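Local coordinates for protein alpha-L-rhamnosidase (Streptomyces avermitilis, PDB 3W5M) that hydrolyses terminal non-reducing alpha-L-rhamnose residues from alpha-L-rhamnosides such as citrus flavonoids and gum arabic, and carries a calcium-dependent rhamnose-binding module, at residues A483-V491 / L501-R512; T536-S544 / F906-F914. One frame throughout, in Å; residues are numbered along the deposited sequence.

Contact 1: residues A483-V491 / L501-R512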
loop_
_atom_site.group_PDB
_atom_site.type_symbol
_atom_site.label_atom_id
_atom_site.label_comp_id
_atom_site.label_asym_id
_atom_site.label_seq_id
_atom_site.Cartn_x
_atom_site.Cartn_y
_atom_site.Cartn_z
ATOM N N ALA A 483 -5.443 -0.963 -12.783
ATOM C CA ALA A 483 -6.868 -1.279 -12.774
ATOM C C ALA A 483 -7.606 -0.381 -13.750
ATOM O O ALA A 483 -8.694 -0.728 -14.213
ATOM C CB ALA A 483 -7.431 -1.096 -11.376
ATOM N N LYS A 484 -7.041 0.790 -14.023
ATOM C CA LYS A 484 -7.655 1.759 -14.969
ATOM C C LYS A 484 -6.712 2.887 -15.302
ATOM O O LYS A 484 -5.709 3.099 -14.609
ATOM C CB LYS A 484 -9.001 2.310 -14.489
ATOM C CG LYS A 484 -9.016 2.940 -13.125
ATOM C CD LYS A 484 -10.427 3.434 -12.810
ATOM C CE LYS A 484 -10.653 4.812 -13.383
ATOM N NZ LYS A 484 -12.005 4.902 -13.987
ATOM N N GLU A 485 -7.016 3.573 -16.406
ATOM C CA GLU A 485 -6.239 4.721 -16.844
ATOM C C GLU A 485 -7.094 5.986 -16.690
ATOM O O GLU A 485 -8.314 5.913 -16.851
ATOM C CB GLU A 485 -5.787 4.525 -18.291
ATOM C CG GLU A 485 -4.794 3.379 -18.442
ATOM C CD GLU A 485 -4.184 3.278 -19.833
ATOM O OE1 GLU A 485 -4.692 3.931 -20.787
ATOM O OE2 GLU A 485 -3.185 2.538 -19.980
ATOM N N LEU A 486 -6.465 7.106 -16.342
ATOM C CA LEU A 486 -7.131 8.406 -16.247
ATOM C C LEU A 486 -6.486 9.382 -17.213
ATOM O O LEU A 486 -5.403 9.885 -16.936
ATOM C CB LEU A 486 -7.045 8.979 -14.818
ATOM C CG LEU A 486 -7.786 8.268 -13.669
ATOM C CD1 LEU A 486 -7.485 8.911 -12.324
ATOM C CD2 LEU A 486 -9.297 8.235 -13.917
ATOM N N PRO A 487 -7.152 9.679 -18.347
ATOM C CA PRO A 487 -6.532 10.642 -19.279
ATOM C C PRO A 487 -6.519 12.020 -18.632
ATOM O O PRO A 487 -7.385 12.311 -17.830
ATOM C CB PRO A 487 -7.479 10.636 -20.495
ATOM C CG PRO A 487 -8.321 9.416 -20.353
ATOM C CD PRO A 487 -8.408 9.117 -18.876
ATOM N N ALA A 488 -5.543 12.857 -18.953
ATOM C CA ALA A 488 -5.520 14.216 -18.446
ATOM C C ALA A 488 -6.782 14.914 -18.951
ATOM O O ALA A 488 -7.192 14.689 -20.090
ATOM C CB ALA A 488 -4.283 14.931 -18.915
ATOM N N ARG A 489 -7.412 15.708 -18.089
ATOM C CA ARG A 489 -8.694 16.329 -18.397
ATOM C C ARG A 489 -8.509 17.750 -18.893
ATOM O O ARG A 489 -9.392 18.294 -19.556
ATOM C CB ARG A 489 -9.590 16.326 -17.160
ATOM C CG ARG A 489 -9.982 14.935 -16.702
ATOM C CD ARG A 489 -10.859 14.980 -15.457
ATOM N NE ARG A 489 -12.269 15.361 -15.670
ATOM C CZ ARG A 489 -13.012 15.096 -16.754
ATOM N NH1 ARG A 489 -12.520 14.422 -17.797
ATOM N NH2 ARG A 489 -14.269 15.511 -16.789
ATOM N N LYS A 490 -7.371 18.353 -18.550
ATOM C CA LYS A 490 -6.982 19.681 -19.035
ATOM C C LYS A 490 -5.499 19.954 -18.797
ATOM O O LYS A 490 -4.857 19.334 -17.934
ATOM C CB LYS A 490 -7.807 20.792 -18.375
ATOM C CG LYS A 490 -7.511 20.995 -16.905
ATOM C CD LYS A 490 -8.004 22.352 -16.443
ATOM C CE LYS A 490 -8.040 22.385 -14.932
ATOM N NZ LYS A 490 -8.308 23.736 -14.369
ATOM N N VAL A 491 -4.982 20.906 -19.569
ATOM C CA VAL A 491 -3.600 21.355 -19.513
ATOM C C VAL A 491 -3.625 22.852 -19.228
ATOM O O VAL A 491 -4.325 23.610 -19.910
ATOM C CB VAL A 491 -2.894 21.100 -20.868
ATOM C CG1 VAL A 491 -1.451 21.583 -20.839
ATOM C CG2 VAL A 491 -2.943 19.630 -21.221
ATOM N N LEU A 501 -1.032 19.349 -15.679
ATOM C CA LEU A 501 -2.103 18.560 -16.261
ATOM C C LEU A 501 -2.922 17.966 -15.127
ATOM O O LEU A 501 -2.360 17.403 -14.175
ATOM C CB LEU A 501 -1.571 17.472 -17.210
ATOM C CG LEU A 501 -0.995 17.896 -18.577
ATOM C CD1 LEU A 501 0.379 18.521 -18.431
ATOM C CD2 LEU A 501 -0.973 16.758 -19.590
ATOM N N ASP A 502 -4.235 18.139 -15.222
ATOM C CA ASP A 502 -5.184 17.722 -14.194
ATOM C C ASP A 502 -5.842 16.432 -14.622
ATOM O O ASP A 502 -6.466 16.364 -15.678
ATOM C CB ASP A 502 -6.247 18.791 -14.012
ATOM C CG ASP A 502 -7.240 18.472 -12.901
ATOM O OD1 ASP A 502 -7.158 17.416 -12.242
ATOM O OD2 ASP A 502 -8.109 19.334 -12.659
ATOM N N LEU A 503 -5.675 15.397 -13.795
ATOM C CA LEU A 503 -6.264 14.098 -14.059
ATOM C C LEU A 503 -7.688 14.000 -13.466
ATOM O O LEU A 503 -8.405 13.044 -13.741
ATOM C CB LEU A 503 -5.355 12.979 -13.503
ATOM C CG LEU A 503 -3.960 12.774 -14.107
ATOM C CD1 LEU A 503 -3.421 11.411 -13.729
ATOM C CD2 LEU A 503 -3.968 12.906 -15.620
ATOM N N GLY A 504 -8.057 14.983 -12.649
ATOM C CA GLY A 504 -9.439 15.139 -12.168
ATOM C C GLY A 504 -9.739 14.275 -10.964
ATOM O O GLY A 504 -10.836 14.361 -10.376
ATOM N N GLN A 505 -8.770 13.442 -10.592
ATOM C CA GLN A 505 -8.963 12.505 -9.463
ATOM C C GLN A 505 -7.614 12.317 -8.790
ATOM O O GLN A 505 -6.625 12.132 -9.486
ATOM C CB GLN A 505 -9.502 11.148 -9.974
ATOM C CG GLN A 505 -9.471 10.013 -8.918
ATOM C CD GLN A 505 -10.414 10.237 -7.724
ATOM O OE1 GLN A 505 -11.616 10.444 -7.905
ATOM N NE2 GLN A 505 -9.864 10.216 -6.505
ATOM N N ASN A 506 -7.564 12.354 -7.457
ATOM C CA ASN A 506 -6.329 12.096 -6.737
ATOM C C ASN A 506 -6.126 10.572 -6.757
ATOM O O ASN A 506 -6.845 9.847 -6.068
ATOM C CB ASN A 506 -6.437 12.612 -5.287
ATOM C CG ASN A 506 -5.096 12.659 -4.545
ATOM O OD1 ASN A 506 -4.008 12.537 -5.127
ATOM N ND2 ASN A 506 -5.181 12.825 -3.213
ATOM N N MET A 507 -5.130 10.110 -7.531
ATOM C CA MET A 507 -4.949 8.699 -7.835
ATOM C C MET A 507 -3.565 8.229 -7.369
ATOM O O MET A 507 -2.709 9.030 -6.911
ATOM C CB MET A 507 -5.088 8.459 -9.356
ATOM C CG MET A 507 -4.062 9.242 -10.160
ATOM S SD MET A 507 -3.627 8.410 -11.720
ATOM C CE MET A 507 -2.420 7.203 -11.123
ATOM N N VAL A 508 -3.339 6.916 -7.449
ATOM C CA VAL A 508 -2.053 6.359 -7.042
ATOM C C VAL A 508 -1.560 5.443 -8.131
ATOM O O VAL A 508 -2.308 4.566 -8.596
ATOM C CB VAL A 508 -2.150 5.583 -5.707
ATOM C CG1 VAL A 508 -0.788 5.026 -5.292
ATOM C CG2 VAL A 508 -2.693 6.485 -4.617
ATOM N N GLY A 509 -0.289 5.611 -8.492
ATOM C CA GLY A 509 0.289 4.872 -9.635
ATOM C C GLY A 509 1.325 5.741 -10.304
ATOM O O GLY A 509 2.138 6.394 -9.632
ATOM N N SER A 510 1.343 5.747 -11.636
ATOM C CA SER A 510 2.324 6.582 -12.331
ATOM C C SER A 510 1.760 6.860 -13.733
ATOM O O SER A 510 0.741 6.309 -14.101
ATOM C CB SER A 510 3.709 5.883 -12.402
ATOM O OG SER A 510 3.622 4.618 -13.033
ATOM N N VAL A 511 2.422 7.695 -14.518
ATOM C CA VAL A 511 1.823 8.113 -15.772
ATOM C C VAL A 511 2.406 7.368 -16.975
ATOM O O VAL A 511 3.422 6.706 -16.874
ATOM C CB VAL A 511 1.920 9.648 -15.955
ATOM C CG1 VAL A 511 1.535 10.346 -14.671
ATOM C CG2 VAL A 511 3.300 10.073 -16.431
ATOM N N ARG A 512 1.719 7.447 -18.093
ATOM C CA ARG A 512 2.333 7.200 -19.395
ATOM C C ARG A 512 2.537 8.562 -20.022
ATOM O O ARG A 512 1.578 9.364 -20.108
ATOM C CB ARG A 512 1.394 6.374 -20.271
ATOM C CG ARG A 512 1.892 6.266 -21.716
ATOM C CD ARG A 512 1.196 5.162 -22.496
ATOM N NE ARG A 512 -0.236 5.412 -22.620
ATOM C CZ ARG A 512 -1.165 4.760 -21.928
ATOM N NH1 ARG A 512 -0.821 3.810 -21.064
ATOM N NH2 ARG A 512 -2.438 5.070 -22.102
HETATM O O HOH W 1 -9.160 11.507 -15.973
#

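Contact 2: residues T536-S544 / F906-F914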
loop_
_atom_site.group_PDB
_atom_site.type_symbol
_atom_site.label_atom_id
_atom_site.label_comp_id
_atom_site.label_asym_id
_atom_site.label_seq_id
_atom_site.Cartn_x
_atom_site.Cartn_y
_atom_site.Cartn_z
ATOM N N THR A 536 -0.029 26.680 -9.798
ATOM C CA THR A 536 1.202 25.855 -9.775
ATOM C C THR A 536 1.008 24.710 -8.768
ATOM O O THR A 536 0.195 24.841 -7.838
ATOM C CB THR A 536 2.461 26.650 -9.361
ATOM O OG1 THR A 536 2.273 27.208 -8.064
ATOM C CG2 THR A 536 2.797 27.768 -10.373
ATOM N N ILE A 537 1.758 23.615 -8.939
ATOM C CA ILE A 537 1.650 22.483 -8.006
ATOM C C ILE A 537 2.239 22.765 -6.631
ATOM O O ILE A 537 3.231 23.500 -6.482
ATOM C CB ILE A 537 2.226 21.163 -8.574
ATOM C CG1 ILE A 537 3.745 21.272 -8.814
ATOM C CG2 ILE A 537 1.451 20.763 -9.822
ATOM C CD1 ILE A 537 4.465 19.930 -8.936
ATOM N N TYR A 538 1.572 22.223 -5.613
ATOM C CA TYR A 538 2.012 22.333 -4.243
ATOM C C TYR A 538 2.552 20.978 -3.829
ATOM O O TYR A 538 1.824 19.983 -3.921
ATOM C CB TYR A 538 0.818 22.695 -3.338
ATOM C CG TYR A 538 1.148 22.713 -1.856
ATOM C CD1 TYR A 538 1.813 23.793 -1.276
ATOM C CD2 TYR A 538 0.790 21.652 -1.027
ATOM C CE1 TYR A 538 2.114 23.818 0.088
ATOM C CE2 TYR A 538 1.074 21.674 0.337
ATOM C CZ TYR A 538 1.735 22.760 0.893
ATOM O OH TYR A 538 2.007 22.784 2.256
ATOM N N THR A 539 3.797 20.947 -3.361
ATOM C CA THR A 539 4.461 19.677 -3.025
ATOM C C THR A 539 5.065 19.674 -1.620
ATOM O O THR A 539 5.632 18.678 -1.207
ATOM C CB THR A 539 5.595 19.309 -4.024
ATOM O OG1 THR A 539 6.512 20.397 -4.123
ATOM C CG2 THR A 539 5.060 18.968 -5.398
ATOM N N ALA A 540 4.946 20.775 -0.876
ATOM C CA ALA A 540 5.561 20.851 0.456
ATOM C C ALA A 540 5.124 19.721 1.412
ATOM O O ALA A 540 5.911 19.260 2.261
ATOM C CB ALA A 540 5.300 22.211 1.082
ATOM N N ASN A 541 3.889 19.260 1.257
ATOM C CA ASN A 541 3.348 18.203 2.147
ATOM C C ASN A 541 3.951 16.814 1.864
ATOM O O ASN A 541 3.764 15.865 2.639
ATOM C CB ASN A 541 1.813 18.175 2.088
ATOM C CG ASN A 541 1.277 17.637 0.771
ATOM O OD1 ASN A 541 1.665 18.081 -0.321
ATOM N ND2 ASN A 541 0.381 16.664 0.868
ATOM N N LEU A 542 4.663 16.702 0.729
ATOM C CA LEU A 542 5.330 15.463 0.374
ATOM C C LEU A 542 6.629 15.272 1.167
ATOM O O LEU A 542 7.188 14.164 1.195
ATOM C CB LEU A 542 5.586 15.387 -1.147
ATOM C CG LEU A 542 4.408 15.605 -2.109
ATOM C CD1 LEU A 542 4.926 15.428 -3.532
ATOM C CD2 LEU A 542 3.215 14.669 -1.864
ATOM N N ARG A 543 7.098 16.346 1.823
ATOM C CA ARG A 543 8.278 16.339 2.633
ATOM C C ARG A 543 9.479 15.865 1.800
ATOM O O ARG A 543 9.729 16.413 0.732
ATOM C CB ARG A 543 8.045 15.534 3.938
ATOM C CG ARG A 543 6.767 15.993 4.641
ATOM C CD ARG A 543 6.651 15.434 6.063
ATOM N NE ARG A 543 6.766 13.985 6.093
ATOM C CZ ARG A 543 6.165 13.176 6.968
ATOM N NH1 ARG A 543 5.356 13.664 7.923
ATOM N NH2 ARG A 543 6.375 11.861 6.877
ATOM N N SER A 544 10.188 14.835 2.237
ATOM C CA SER A 544 11.381 14.399 1.503
ATOM C C SER A 544 11.143 13.593 0.222
ATOM O O SER A 544 12.084 13.388 -0.542
ATOM C CB SER A 544 12.337 13.647 2.442
ATOM O OG SER A 544 11.959 12.289 2.562
ATOM N N PHE A 906 -3.158 26.001 3.517
ATOM C CA PHE A 906 -2.944 24.594 3.851
ATOM C C PHE A 906 -2.555 24.447 5.304
ATOM O O PHE A 906 -1.954 25.346 5.896
ATOM C CB PHE A 906 -1.844 24.004 2.959
ATOM C CG PHE A 906 -2.191 23.983 1.511
ATOM C CD1 PHE A 906 -3.326 23.309 1.061
ATOM C CD2 PHE A 906 -1.354 24.599 0.566
ATOM C CE1 PHE A 906 -3.643 23.270 -0.290
ATOM C CE2 PHE A 906 -1.683 24.570 -0.776
ATOM C CZ PHE A 906 -2.815 23.902 -1.210
ATOM N N GLN A 907 -2.905 23.309 5.886
ATOM C CA GLN A 907 -2.382 22.943 7.179
ATOM C C GLN A 907 -0.874 22.730 7.057
ATOM O O GLN A 907 -0.306 22.826 5.941
ATOM C CB GLN A 907 -3.084 21.682 7.709
ATOM C CG GLN A 907 -4.125 21.966 8.786
ATOM C CD GLN A 907 -3.522 22.306 10.129
ATOM O OE1 GLN A 907 -2.297 22.350 10.296
ATOM N NE2 GLN A 907 -4.389 22.534 11.113
ATOM N N THR A 908 -0.218 22.440 8.171
ATOM C CA THR A 908 1.235 22.371 8.164
ATOM C C THR A 908 1.779 21.210 7.323
ATOM O O THR A 908 1.410 20.053 7.561
ATOM C CB THR A 908 1.857 22.288 9.565
ATOM O OG1 THR A 908 3.261 22.057 9.425
ATOM C CG2 THR A 908 1.270 21.135 10.389
ATOM N N PRO A 909 2.700 21.521 6.381
ATOM C CA PRO A 909 3.362 20.492 5.555
ATOM C C PRO A 909 4.198 19.508 6.369
ATOM O O PRO A 909 4.690 18.519 5.825
ATOM C CB PRO A 909 4.270 21.316 4.624
ATOM C CG PRO A 909 4.517 22.603 5.363
ATOM C CD PRO A 909 3.200 22.879 6.065
ATOM N N GLU A 910 4.372 19.767 7.659
ATOM C CA GLU A 910 5.068 18.821 8.509
ATOM C C GLU A 910 4.275 17.524 8.600
ATOM O O GLU A 910 4.855 16.461 8.784
ATOM C CB GLU A 910 5.312 19.390 9.903
ATOM C CG GLU A 910 6.585 20.220 9.993
ATOM C CD GLU A 910 6.595 21.147 11.195
ATOM O OE1 GLU A 910 5.603 21.140 11.965
ATOM O OE2 GLU A 910 7.594 21.891 11.365
ATOM N N MET A 911 2.957 17.626 8.484
ATOM C CA MET A 911 2.099 16.431 8.399
ATOM C C MET A 911 0.722 16.808 7.848
ATOM O O MET A 911 -0.158 17.253 8.593
ATOM C CB MET A 911 1.996 15.718 9.762
ATOM C CG MET A 911 1.489 14.279 9.674
ATOM S SD MET A 911 0.936 13.680 11.302
ATOM C CE MET A 911 -0.540 14.667 11.507
ATOM N N ASN A 912 0.547 16.659 6.530
ATOM C CA ASN A 912 -0.703 17.031 5.884
ATOM C C ASN A 912 -1.008 16.328 4.569
ATOM O O ASN A 912 -0.844 16.905 3.477
ATOM C CB ASN A 912 -0.792 18.553 5.664
ATOM C CG ASN A 912 -2.193 18.992 5.313
ATOM O OD1 ASN A 912 -3.161 18.430 5.823
ATOM N ND2 ASN A 912 -2.322 19.983 4.426
ATOM N N SER A 913 -1.546 15.126 4.665
ATOM C CA SER A 913 -1.888 14.328 3.473
ATOM C C SER A 913 -3.328 14.573 2.970
ATOM O O SER A 913 -4.251 14.838 3.763
ATOM C CB SER A 913 -1.627 12.843 3.786
ATOM O OG SER A 913 -2.601 11.999 3.181
ATOM N N PHE A 914 -3.519 14.508 1.653
ATOM C CA PHE A 914 -4.855 14.602 1.082
ATOM C C PHE A 914 -5.450 13.252 0.683
ATOM O O PHE A 914 -6.411 13.197 -0.089
ATOM C CB PHE A 914 -4.879 15.594 -0.080
ATOM C CG PHE A 914 -4.540 16.987 0.346
ATOM C CD1 PHE A 914 -3.213 17.392 0.435
ATOM C CD2 PHE A 914 -5.542 17.861 0.757
ATOM C CE1 PHE A 914 -2.896 18.678 0.866
ATOM C CE2 PHE A 914 -5.238 19.147 1.191
ATOM C CZ PHE A 914 -3.914 19.549 1.254
HETATM O O HOH W 2 0.455 21.072 3.878
HETATM O O HOH W 3 3.082 16.234 5.215
#

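Contact 1: residues A483-V491 / L501-R512
L503 packs tightly under the bend at L486 to A488: its CD2 lies 3.5 Å from A488 CA, closer than ordinary van der Waals contact, and also faces L486 O. The A488 methyl fills the angle between L503 CD2 and L501 CD2, and V491 CG2 continues this apolar row onto L501 CG at 3.7 Å. L486 reaches over the corner of 501-512, where its CD1 sits 3.8 Å from both Q505 CB and M507 CB; W618 of helix 607-622 touches all three side chains. The backbones are joined by a nearly straight bond from R489 N to D502 O (2.7 Å) and by D502 N to K490 O (3.0 Å). Where they diverge, a water donates to both P487 O and L503 O. The D502 carboxylate reaches forward along its own chain, OD1 taking the G504 N-H in an Asx turn and pairing with R571.

The outer side is more polar, and loose at R489 and K490: R489 lays its aliphatic CD beside G504 CA, and K490 passes D502 with NZ 4.7 Å from OD2. The exposed edge has a firm grip instead: bent at chi3 (63°), R512 meets E485 end-on, NH2 to OE1 (2.8 Å) and NH1 to OE2 (2.9 Å); both oxygens lie near the guanidinium plane, yet the carboxylate is turned 44° from it. E562 is a second acidic partner of R512. The arrangement is a beta hairpin of strands 480-493 and 498-503, after which the chain turns a corner at G504 and Q505, within the concanavalin-like beta-sandwich domain of this family.

Contact 2: residues T536-S544 / F906-F914
The Y538 ring is covered on both faces: F906 CD2 stands 3.5 Å above the ring plane, over its centre, while the backbone N of A540 lies over the opposite face. The planes of Y538 and F906 are inclined at 31°, with centroids 4.2 Å apart, so the pair is oblique, and Y538 CD2 lies over the F906 face toward its rim. Y538 gets there with CG anti to the backbone N (chi1 175°), its hydroxyl running out to P909. At the edge of the F914 ring comes the N541 amide, its plane steeply inclined to the ring. These groups join a loop of the concanavalin-like domain, with a 3-10 turn at 540-542, to the loop following helix 883-887 of the (alpha/alpha)6-barrel catalytic domain, which makes a type I turn from T908 to M911.

P909, the second residue of that turn, is its apolar contact point: its CB lies 3.8 Å from A540 CB and 3.6 Å from Y538 OH. N541 ND2 donates to N912 O (2.9 Å) in a bent bond and has a second acceptor in E529. Two waters complete the seam, one joining Y538 OH, Q907 O and N912 ND2, the other donating to N541 O and P909 O while accepting from N912 N.

The polar end faces the rhamnose site. S913 OG bonds to H916, and S913 N to the probable proton acceptor E895; R543 NE pairs with D635, and both H916 and D635 bind rhamnose. The same guanidinium, with chi3 bent to -54°, turns NH1 onto E910 O at 3.0 Å, the oxygen lying close to the guanidinium plane.

In the fold
Both contacts are partly buried, with centres about 20 Å apart, and both use the concanavalin-like domain. Contact 1 stays local: a hairpin's two strands, and the chain just past its corner, meet through apolar side chains and backbone bonds, and the E485-R512 salt bridge across it stands on the exposed side, away from the annotated sites. Contact 2 spans 361 intervening residues to bring this domain against the catalytic barrel, using aromatic rings, a proline, waters and side chains bonded to loop carbonyls, beside the rhamnose-binding residues. The two meet where N506 packs against F914. E529 ties them further, accepting from N506 ND2 and N541 ND2, and T892 receives N506 ND2 while bonding to F914 O.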